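Local coordinates for putative capsular polysaccharide biosynthesis protein (Streptococcus pneumoniae serotype 4, PDB 6EWR), which probably acts as a pyridoxal phosphate-dependent aminotransferase of the DegT/DnrJ/EryC1 family, with a likely part in making capsular polysaccharide, at residues K43-R48 against T58-S63; F199-V204 against G212-W217. All blocks are in the same frame, centred on the assembly; numbering follows the deposited sequence.

Contact 1 (K43-R48 against T58-S63). With PMP (4'-deoxy-4'-aminopyridoxal-5'-phosphate), chain E.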
ATOM      1  N   LYS A  43     -14.570   9.085   0.762  1.00 19.81           N
ATOM      2  CA  LYS A  43     -15.729   9.175  -0.171  1.00 21.13           C
ATOM      3  C   LYS A  43     -16.016  10.632  -0.631  1.00 20.18           C
ATOM      4  O   LYS A  43     -16.231  10.891  -1.816  1.00 17.65           O
ATOM      5  CB  LYS A  43     -16.995   8.550   0.456  1.00 22.17           C
ATOM      6  CG  LYS A  43     -17.185   7.051   0.239  1.00 24.41           C
ATOM      7  CD  LYS A  43     -15.939   6.204   0.551  1.00 26.82           C
ATOM      8  CE  LYS A  43     -16.132   4.720   0.201  1.00 27.75           C
ATOM      9  NZ  LYS A  43     -14.869   4.034  -0.240  1.00 28.35           N
ATOM     10  N   GLU A  44     -15.997  11.561   0.323  1.00 22.15           N
ATOM     11  CA  GLU A  44     -16.206  12.982   0.049  1.00 24.12           C
ATOM     12  C   GLU A  44     -15.042  13.542  -0.794  1.00 26.27           C
ATOM     13  O   GLU A  44     -15.271  14.286  -1.756  1.00 27.14           O
ATOM     14  CB  GLU A  44     -16.413  13.763   1.374  1.00 24.91           C
ATOM     15  CG  GLU A  44     -16.551  15.291   1.276  1.00 25.31           C
ATOM     16  CD  GLU A  44     -17.766  15.785   0.459  1.00 26.30           C
ATOM     17  OE1 GLU A  44     -18.691  15.001   0.147  1.00 24.72           O
ATOM     18  OE2 GLU A  44     -17.773  17.013   0.166  1.00 24.78           O
ATOM     19  N   LEU A  45     -13.805  13.155  -0.470  1.00 25.31           N
ATOM     20  CA  LEU A  45     -12.653  13.570  -1.269  1.00 24.29           C
ATOM     21  C   LEU A  45     -12.730  13.081  -2.713  1.00 23.03           C
ATOM     22  O   LEU A  45     -12.384  13.810  -3.641  1.00 23.99           O
ATOM     23  CB  LEU A  45     -11.349  13.093  -0.622  1.00 25.31           C
ATOM     24  CG  LEU A  45     -10.056  13.552  -1.304  1.00 26.14           C
ATOM     25  CD1 LEU A  45     -10.016  15.074  -1.496  1.00 27.73           C
ATOM     26  CD2 LEU A  45      -8.855  13.112  -0.510  1.00 25.79           C
ATOM     27  N   GLU A  46     -13.166  11.843  -2.901  1.00 21.64           N
ATOM     28  CA  GLU A  46     -13.362  11.287  -4.248  1.00 21.23           C
ATOM     29  C   GLU A  46     -14.353  12.123  -5.047  1.00 20.69           C
ATOM     30  O   GLU A  46     -14.071  12.485  -6.199  1.00 20.31           O
ATOM     31  CB  GLU A  46     -13.831   9.833  -4.176  1.00 20.31           C
ATOM     32  CG  GLU A  46     -12.734   8.875  -3.721  1.00 20.46           C
ATOM     33  CD  GLU A  46     -13.221   7.471  -3.375  1.00 19.87           C
ATOM     34  OE1 GLU A  46     -14.419   7.272  -3.137  1.00 18.91           O
ATOM     35  OE2 GLU A  46     -12.380   6.552  -3.311  1.00 20.03           O
ATOM     36  N   ARG A  47     -15.489  12.422  -4.412  1.00 20.46           N
ATOM     37  CA  ARG A  47     -16.542  13.256  -4.993  1.00 22.03           C
ATOM     38  C   ARG A  47     -15.977  14.605  -5.460  1.00 20.19           C
ATOM     39  O   ARG A  47     -16.072  14.941  -6.627  1.00 18.32           O
ATOM     40  CB  ARG A  47     -17.687  13.504  -3.985  1.00 24.72           C
ATOM     41  CG  ARG A  47     -18.905  12.623  -4.156  1.00 28.62           C
ATOM     42  CD  ARG A  47     -20.085  13.115  -3.328  1.00 30.89           C
ATOM     43  NE  ARG A  47     -19.776  13.216  -1.896  1.00 34.80           N
ATOM     44  CZ  ARG A  47     -19.672  12.180  -1.040  1.00 32.66           C
ATOM     45  NH1 ARG A  47     -19.830  10.913  -1.449  1.00 29.53           N
ATOM     46  NH2 ARG A  47     -19.386  12.426   0.250  1.00 30.85           N
ATOM     47  N   ARG A  48     -15.364  15.335  -4.524  1.00 19.81           N
ATOM     48  CA  ARG A  48     -14.817  16.676  -4.772  1.00 19.77           C
ATOM     49  C   ARG A  48     -13.668  16.701  -5.778  1.00 20.35           C
ATOM     50  O   ARG A  48     -13.540  17.665  -6.529  1.00 21.29           O
ATOM     51  CB  ARG A  48     -14.356  17.339  -3.467  1.00 20.43           C
ATOM     52  CG  ARG A  48     -15.472  17.649  -2.464  1.00 21.45           C
ATOM     53  CD  ARG A  48     -14.943  18.350  -1.222  1.00 22.72           C
ATOM     54  NE  ARG A  48     -14.139  19.511  -1.621  1.00 25.43           N
ATOM     55  CZ  ARG A  48     -13.356  20.248  -0.821  1.00 27.43           C
ATOM     56  NH1 ARG A  48     -13.239  19.984   0.480  1.00 29.29           N
ATOM     57  NH2 ARG A  48     -12.689  21.289  -1.331  1.00 27.53           N
ATOM     58  N   THR A  58     -13.779   9.038  -8.923  1.00 17.76           N
ATOM     59  CA  THR A  58     -12.375   9.020  -8.530  1.00 16.24           C
ATOM     60  C   THR A  58     -12.202   7.969  -7.441  1.00 15.22           C
ATOM     61  O   THR A  58     -13.076   7.801  -6.587  1.00 15.96           O
ATOM     62  CB  THR A  58     -11.945  10.409  -8.072  1.00 15.62           C
ATOM     63  OG1 THR A  58     -12.072  11.300  -9.184  1.00 17.02           O
ATOM     64  CG2 THR A  58     -10.526  10.419  -7.618  1.00 15.43           C
ATOM     65  N   VAL A  59     -11.085   7.254  -7.511  1.00 13.79           N
ATOM     66  CA  VAL A  59     -10.705   6.246  -6.517  1.00 13.59           C
ATOM     67  C   VAL A  59      -9.455   6.718  -5.739  1.00 13.53           C
ATOM     68  O   VAL A  59      -8.337   6.776  -6.265  1.00 14.21           O
ATOM     69  CB  VAL A  59     -10.435   4.896  -7.198  1.00 12.99           C
ATOM     70  CG1 VAL A  59     -10.271   3.799  -6.174  1.00 13.58           C
ATOM     71  CG2 VAL A  59     -11.575   4.549  -8.132  1.00 12.92           C
ATOM     72  N   CYS A  60      -9.640   7.057  -4.483  1.00 13.23           N
ATOM     73  CA  CYS A  60      -8.511   7.504  -3.665  1.00 13.73           C
ATOM     74  C   CYS A  60      -7.804   6.269  -3.092  1.00 13.98           C
ATOM     75  O   CYS A  60      -8.451   5.337  -2.592  1.00 13.77           O
ATOM     76  CB  CYS A  60      -8.962   8.488  -2.581  1.00 13.89           C
ATOM     77  SG  CYS A  60      -9.340  10.157  -3.252  1.00 13.75           S
ATOM     78  N   LEU A  61      -6.471   6.263  -3.209  1.00 13.84           N
ATOM     79  CA  LEU A  61      -5.625   5.146  -2.831  1.00 12.88           C
ATOM     80  C   LEU A  61      -4.407   5.680  -2.042  1.00 13.40           C
ATOM     81  O   LEU A  61      -4.317   6.912  -1.789  1.00 11.97           O
ATOM     82  CB  LEU A  61      -5.189   4.421  -4.103  1.00 12.99           C
ATOM     83  CG  LEU A  61      -6.311   3.795  -4.947  1.00 13.13           C
ATOM     84  CD1 LEU A  61      -5.790   3.192  -6.235  1.00 12.61           C
ATOM     85  CD2 LEU A  61      -7.011   2.712  -4.168  1.00 13.90           C
ATOM     86  N   ASN A  62      -3.495   4.765  -1.651  1.00 13.70           N
ATOM     87  CA  ASN A  62      -2.298   5.102  -0.852  1.00 14.72           C
ATOM     88  C   ASN A  62      -1.075   5.574  -1.629  1.00 14.55           C
ATOM     89  O   ASN A  62      -0.116   6.016  -1.004  1.00 13.66           O
ATOM     90  CB  ASN A  62      -1.885   3.959   0.111  1.00 15.00           C
ATOM     91  CG  ASN A  62      -1.372   2.702  -0.610  1.00 15.97           C
ATOM     92  OD1 ASN A  62      -1.168   2.674  -1.847  1.00 17.56           O
ATOM     93  ND2 ASN A  62      -1.154   1.652   0.166  1.00 15.11           N
ATOM     94  N   SER A  63      -1.101   5.447  -2.960  1.00 15.28           N
ATOM     95  CA  SER A  63      -0.054   6.047  -3.819  1.00 15.41           C
ATOM     96  C   SER A  63      -0.523   6.178  -5.264  1.00 15.88           C
ATOM     97  O   SER A  63      -1.496   5.546  -5.660  1.00 16.11           O
ATOM     98  CB  SER A  63       1.227   5.195  -3.783  1.00 14.73           C
ATOM     99  OG  SER A  63       1.027   3.941  -4.399  1.00 14.01           O
TER
HETATM  100  N1  PMP E 500       5.362   9.180 -11.687  1.00 24.21           N
HETATM  101  C2  PMP E 500       6.171  10.267 -11.521  1.00 24.52           C
HETATM  102  C2A PMP E 500       6.659  11.043 -12.710  1.00 24.74           C
HETATM  103  C3  PMP E 500       6.589  10.689 -10.166  1.00 25.16           C
HETATM  104  O3  PMP E 500       7.421  11.756  -9.938  1.00 24.49           O
HETATM  105  C4  PMP E 500       6.063   9.879  -9.044  1.00 28.18           C
HETATM  106  C4A PMP E 500       6.454  10.275  -7.640  1.00 30.73           C
HETATM  107  N4A PMP E 500       6.813   9.156  -6.753  1.00 32.79           N
HETATM  108  C5  PMP E 500       5.169   8.703  -9.340  1.00 26.47           C
HETATM  109  C6  PMP E 500       4.870   8.422 -10.676  1.00 25.58           C
HETATM  110  C5A PMP E 500       4.610   7.837  -8.214  1.00 25.59           C
HETATM  111  O4P PMP E 500       4.273   8.627  -7.050  1.00 22.64           O
HETATM  112  P   PMP E 500       3.817   7.943  -5.670  1.00 21.39           P
HETATM  113  O1P PMP E 500       3.500   6.513  -5.969  1.00 21.07           O
HETATM  114  O2P PMP E 500       2.598   8.691  -5.104  1.00 21.00           O
HETATM  115  O3P PMP E 500       4.974   8.011  -4.724  1.00 23.19           O
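This contact belongs to the large domain of the fold-type I, PLP-dependent enzyme family; the protein is probably an aminotransferase. Helix 40-53 packs against strand 58-61, an outermost strand, within this chain, of the seven-stranded mixed sheet. The two axes approach to 7.4 Å at 133°, so the chain turns back on itself across the nine residues between the segments.

Glu46 carries most of the contact. Its chain runs extended beyond CG (chi2 169°) and passes alongside the strand backbone. The carboxylate reaches the strand with one oxygen. Cys60 N donates to Glu46 OE2 at 3.0 Å, and the bond is nearly straight at 170°. OE2 takes it on its anti lone pair, away from OE1. OE1 is bonded to Tyr229 of helix 225-236, so each carboxylate oxygen has a partner and the group's rotation is probably well fixed. The backbone N of Val59 faces the other way, toward strand 213-217.

Thr58 sits beside the helix backbone, with its CB 3.5 Å from Glu46 O. Its hydroxyl is bonded to the hydroxyl of Ser50, one helical turn after Glu46, and Ser50 OG also bonds to Glu46 O.

Past the strand, Ser63 caps the start of helix 64-74 through Ala66 N. Its CB lies 3.4 Å from O1P of the cofactor phosphate.

Cys60 points toward the helix, and its sulfur makes the apolar part of the contact. It touches the aliphatic part of Glu46, with SG 3.7 Å from Glu46 CG, and meets the branch point of Leu45, with SG 4.0 Å from Leu45 CG.

Contact 2 (F199-V204 against G212-W217). With PMP (4'-deoxy-4'-aminopyridoxal-5'-phosphate), chain E.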
ATOM      1  N   PHE A 199      -2.992  10.106 -10.134  1.00 16.97           N
ATOM      2  CA  PHE A 199      -2.453  11.289  -9.409  1.00 16.65           C
ATOM      3  C   PHE A 199      -1.662  10.863  -8.144  1.00 16.33           C
ATOM      4  O   PHE A 199      -1.939   9.841  -7.538  1.00 16.10           O
ATOM      5  CB  PHE A 199      -3.608  12.247  -9.014  1.00 16.33           C
ATOM      6  CG  PHE A 199      -4.242  12.986 -10.188  1.00 15.81           C
ATOM      7  CD1 PHE A 199      -3.553  14.012 -10.844  1.00 15.35           C
ATOM      8  CD2 PHE A 199      -5.534  12.662 -10.635  1.00 16.03           C
ATOM      9  CE1 PHE A 199      -4.128  14.687 -11.917  1.00 15.99           C
ATOM     10  CE2 PHE A 199      -6.111  13.348 -11.716  1.00 16.29           C
ATOM     11  CZ  PHE A 199      -5.403  14.350 -12.360  1.00 16.09           C
ATOM     12  N   SER A 200      -0.680  11.669  -7.753  1.00 15.91           N
ATOM     13  CA  SER A 200       0.114  11.472  -6.518  1.00 14.48           C
ATOM     14  C   SER A 200      -0.153  12.636  -5.586  1.00 14.02           C
ATOM     15  O   SER A 200      -0.136  13.798  -6.001  1.00 12.71           O
ATOM     16  CB  SER A 200       1.637  11.442  -6.820  1.00 13.76           C
ATOM     17  OG  SER A 200       2.412  11.136  -5.659  1.00 12.47           O
ATOM     18  N   PHE A 201      -0.355  12.302  -4.319  1.00 14.79           N
ATOM     19  CA  PHE A 201      -0.482  13.273  -3.235  1.00 15.46           C
ATOM     20  C   PHE A 201       0.677  13.062  -2.229  1.00 16.22           C
ATOM     21  O   PHE A 201       0.538  13.278  -1.025  1.00 17.39           O
ATOM     22  CB  PHE A 201      -1.848  13.137  -2.547  1.00 15.23           C
ATOM     23  CG  PHE A 201      -3.011  12.942  -3.478  1.00 15.16           C
ATOM     24  CD1 PHE A 201      -3.116  13.645  -4.691  1.00 15.65           C
ATOM     25  CD2 PHE A 201      -4.073  12.105  -3.112  1.00 16.07           C
ATOM     26  CE1 PHE A 201      -4.222  13.463  -5.525  1.00 15.10           C
ATOM     27  CE2 PHE A 201      -5.182  11.922  -3.931  1.00 15.01           C
ATOM     28  CZ  PHE A 201      -5.236  12.585  -5.148  1.00 15.71           C
ATOM     29  N   HIS A 202       1.828  12.650  -2.736  1.00 17.19           N
ATOM     30  CA  HIS A 202       3.035  12.461  -1.921  1.00 17.49           C
ATOM     31  C   HIS A 202       3.487  13.787  -1.301  1.00 17.77           C
ATOM     32  O   HIS A 202       3.245  14.850  -1.870  1.00 16.88           O
ATOM     33  CB  HIS A 202       4.139  11.917  -2.817  1.00 17.26           C
ATOM     34  CG  HIS A 202       5.413  11.604  -2.110  1.00 16.63           C
ATOM     35  ND1 HIS A 202       6.428  12.523  -1.960  1.00 16.86           N
ATOM     36  CD2 HIS A 202       5.860  10.456  -1.565  1.00 16.18           C
ATOM     37  CE1 HIS A 202       7.434  11.959  -1.321  1.00 16.36           C
ATOM     38  NE2 HIS A 202       7.118  10.699  -1.085  1.00 16.59           N
ATOM     39  N   ALA A 203       4.166  13.709  -0.162  1.00 18.27           N
ATOM     40  CA  ALA A 203       4.655  14.895   0.587  1.00 17.14           C
ATOM     41  C   ALA A 203       5.213  16.015  -0.266  1.00 15.84           C
ATOM     42  O   ALA A 203       4.886  17.162  -0.053  1.00 15.76           O
ATOM     43  CB  ALA A 203       5.691  14.467   1.631  1.00 17.55           C
ATOM     44  N   VAL A 204       6.047  15.672  -1.242  1.00 15.89           N
ATOM     45  CA  VAL A 204       6.713  16.678  -2.101  1.00 15.45           C
ATOM     46  C   VAL A 204       5.871  17.186  -3.295  1.00 16.39           C
ATOM     47  O   VAL A 204       6.333  18.083  -3.982  1.00 15.90           O
ATOM     48  CB  VAL A 204       8.115  16.212  -2.582  1.00 14.64           C
ATOM     49  CG1 VAL A 204       8.942  15.698  -1.429  1.00 14.77           C
ATOM     50  CG2 VAL A 204       8.032  15.157  -3.668  1.00 14.85           C
ATOM     51  N   GLY A 212      -0.305   9.292  -0.695  1.00 16.10           N
ATOM     52  CA  GLY A 212      -1.629   9.073  -1.231  1.00 16.67           C
ATOM     53  C   GLY A 212      -1.672   9.277  -2.728  1.00 17.72           C
ATOM     54  O   GLY A 212      -0.757   9.822  -3.335  1.00 17.53           O
ATOM     55  N   GLY A 213      -2.761   8.830  -3.331  1.00 18.45           N
ATOM     56  CA  GLY A 213      -2.960   9.079  -4.735  1.00 18.18           C
ATOM     57  C   GLY A 213      -4.363   8.746  -5.144  1.00 16.81           C
ATOM     58  O   GLY A 213      -5.188   8.373  -4.290  1.00 15.77           O
ATOM     59  N   SER A 214      -4.625   8.899  -6.444  1.00 15.54           N
ATOM     60  CA  SER A 214      -5.926   8.581  -7.006  1.00 15.05           C
ATOM     61  C   SER A 214      -5.837   8.024  -8.427  1.00 14.26           C
ATOM     62  O   SER A 214      -4.879   8.290  -9.154  1.00 13.57           O
ATOM     63  CB  SER A 214      -6.836   9.824  -6.976  1.00 15.03           C
ATOM     64  OG  SER A 214      -6.511  10.786  -7.986  1.00 15.97           O
ATOM     65  N   ALA A 215      -6.854   7.245  -8.781  1.00 13.99           N
ATOM     66  CA  ALA A 215      -7.160   6.859 -10.156  1.00 14.15           C
ATOM     67  C   ALA A 215      -8.515   7.480 -10.540  1.00 14.69           C
ATOM     68  O   ALA A 215      -9.438   7.482  -9.726  1.00 14.76           O
ATOM     69  CB  ALA A 215      -7.204   5.346 -10.321  1.00 14.05           C
ATOM     70  N   THR A 216      -8.580   8.043 -11.756  1.00 14.49           N
ATOM     71  CA  THR A 216      -9.829   8.487 -12.382  1.00 14.19           C
ATOM     72  C   THR A 216      -9.831   8.098 -13.880  1.00 14.03           C
ATOM     73  O   THR A 216      -8.873   7.466 -14.385  1.00 13.02           O
ATOM     74  CB  THR A 216     -10.063  10.021 -12.149  1.00 13.76           C
ATOM     75  OG1 THR A 216     -11.409  10.384 -12.462  1.00 13.71           O
ATOM     76  CG2 THR A 216      -9.150  10.892 -12.958  1.00 13.90           C
ATOM     77  N   TRP A 217     -10.915   8.437 -14.553  1.00 13.76           N
ATOM     78  CA  TRP A 217     -11.072   8.109 -15.966  1.00 16.01           C
ATOM     79  C   TRP A 217     -12.052   9.085 -16.559  1.00 17.48           C
ATOM     80  O   TRP A 217     -12.991   9.483 -15.892  1.00 18.37           O
ATOM     81  CB  TRP A 217     -11.576   6.666 -16.174  1.00 16.13           C
ATOM     82  CG  TRP A 217     -12.838   6.322 -15.455  1.00 16.36           C
ATOM     83  CD1 TRP A 217     -14.114   6.446 -15.930  1.00 16.70           C
ATOM     84  CD2 TRP A 217     -12.952   5.779 -14.129  1.00 16.03           C
ATOM     85  NE1 TRP A 217     -15.018   6.034 -14.967  1.00 16.52           N
ATOM     86  CE2 TRP A 217     -14.322   5.601 -13.864  1.00 16.64           C
ATOM     87  CE3 TRP A 217     -12.027   5.438 -13.137  1.00 17.24           C
ATOM     88  CZ2 TRP A 217     -14.788   5.112 -12.643  1.00 16.88           C
ATOM     89  CZ3 TRP A 217     -12.501   4.936 -11.912  1.00 17.48           C
ATOM     90  CH2 TRP A 217     -13.871   4.785 -11.685  1.00 16.81           C
TER
HETATM   91  N1  PMP E 500       5.362   9.180 -11.687  1.00 24.21           N
HETATM   92  C2  PMP E 500       6.171  10.267 -11.521  1.00 24.52           C
HETATM   93  C2A PMP E 500       6.659  11.043 -12.710  1.00 24.74           C
HETATM   94  C3  PMP E 500       6.589  10.689 -10.166  1.00 25.16           C
HETATM   95  O3  PMP E 500       7.421  11.756  -9.938  1.00 24.49           O
HETATM   96  C4  PMP E 500       6.063   9.879  -9.044  1.00 28.18           C
HETATM   97  C4A PMP E 500       6.454  10.275  -7.640  1.00 30.73           C
HETATM   98  N4A PMP E 500       6.813   9.156  -6.753  1.00 32.79           N
HETATM   99  C5  PMP E 500       5.169   8.703  -9.340  1.00 26.47           C
HETATM  100  C6  PMP E 500       4.870   8.422 -10.676  1.00 25.58           C
HETATM  101  C5A PMP E 500       4.610   7.837  -8.214  1.00 25.59           C
HETATM  102  O4P PMP E 500       4.273   8.627  -7.050  1.00 22.64           O
HETATM  103  P   PMP E 500       3.817   7.943  -5.670  1.00 21.39           P
HETATM  104  O1P PMP E 500       3.500   6.513  -5.969  1.00 21.07           O
HETATM  105  O2P PMP E 500       2.598   8.691  -5.104  1.00 21.00           O
HETATM  106  O3P PMP E 500       4.974   8.011  -4.724  1.00 23.19           O
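Phe201 lays one face of its ring over the backbone of Gly213. Gly213 CA is 3.9 Å from the ring centroid and 25° off the normal, a CH-pi contact displaced toward the rim. CG stands anti to the carbonyl carbon (chi1 -42°), which turns the ring back across the neighbouring strand. The far end of the ring reaches Ser214, with Phe201 CZ 3.6 Å from Ser214 OG.

The segments run antiparallel. Phe199 and Ser214 form a hydrogen-bonded pair: Phe199 N donates to Ser214 O at 2.8 Å, and Ser214 N donates to Phe199 O at 3.0 Å. Ser200 and Gly213 are the next, non-hydrogen-bonded pair. Gly213 is close-packed here, its CA 3.1 Å from Phe199 O. The ladder gains one more bond beyond the strand end, from Phe201 N to Gly212 O at 2.7 Å.

Phe199 and Ser214 share a sheet face. Ser214 OG lies at the edge of the Phe199 ring, 3.4 Å from CD2, and Thr216 CG2 meets the same ring near its plane.

Ser200 lies on the other face, with the cofactor. Its OG, anti to the backbone N (chi1 -175°), donates to PMP O2P at 2.5 Å. His202 N gives the same OG a weak bond. PMP is also hydrogen-bonded to Thr65, His179, Ala64 and Tyr351. Lys205, predicted to form the covalent link to pyridoxal phosphate, follows just after this segment; the bound PMP is the amine form, without that link.

Strand 213-217 lies between strands 196-200 and 58-61. Helix 40-53 covers the phenylalanine face, through Thr53 on Phe199 and Leu49 on Phe201. Helices 64-74 and 225-236 cover the face of Ala215.

Overall arrangement
Both contacts are buried and involve the same sheet, their centres about 9 Å apart. Contact 2 lies nearer the centre of the chain, contact 1 at a strand outermost within this chain. Strand 58-61 joins them by probable backbone bonds to 213-217: Leu61 N to Gly213 O and Val59 N to Ala215 O. Helix 40-53 takes part in contact 1 and also packs on the phenylalanines of contact 2. Contact 1 joins helix to strand through a side-chain carboxylate, whereas contact 2 pairs strands by backbone bonds and aromatic packing. At the PMP phosphate, Ser200 of contact 2 bonds and Ser63 of contact 1 only packs. The second subunit packs on Ser63, His202 and Ala203.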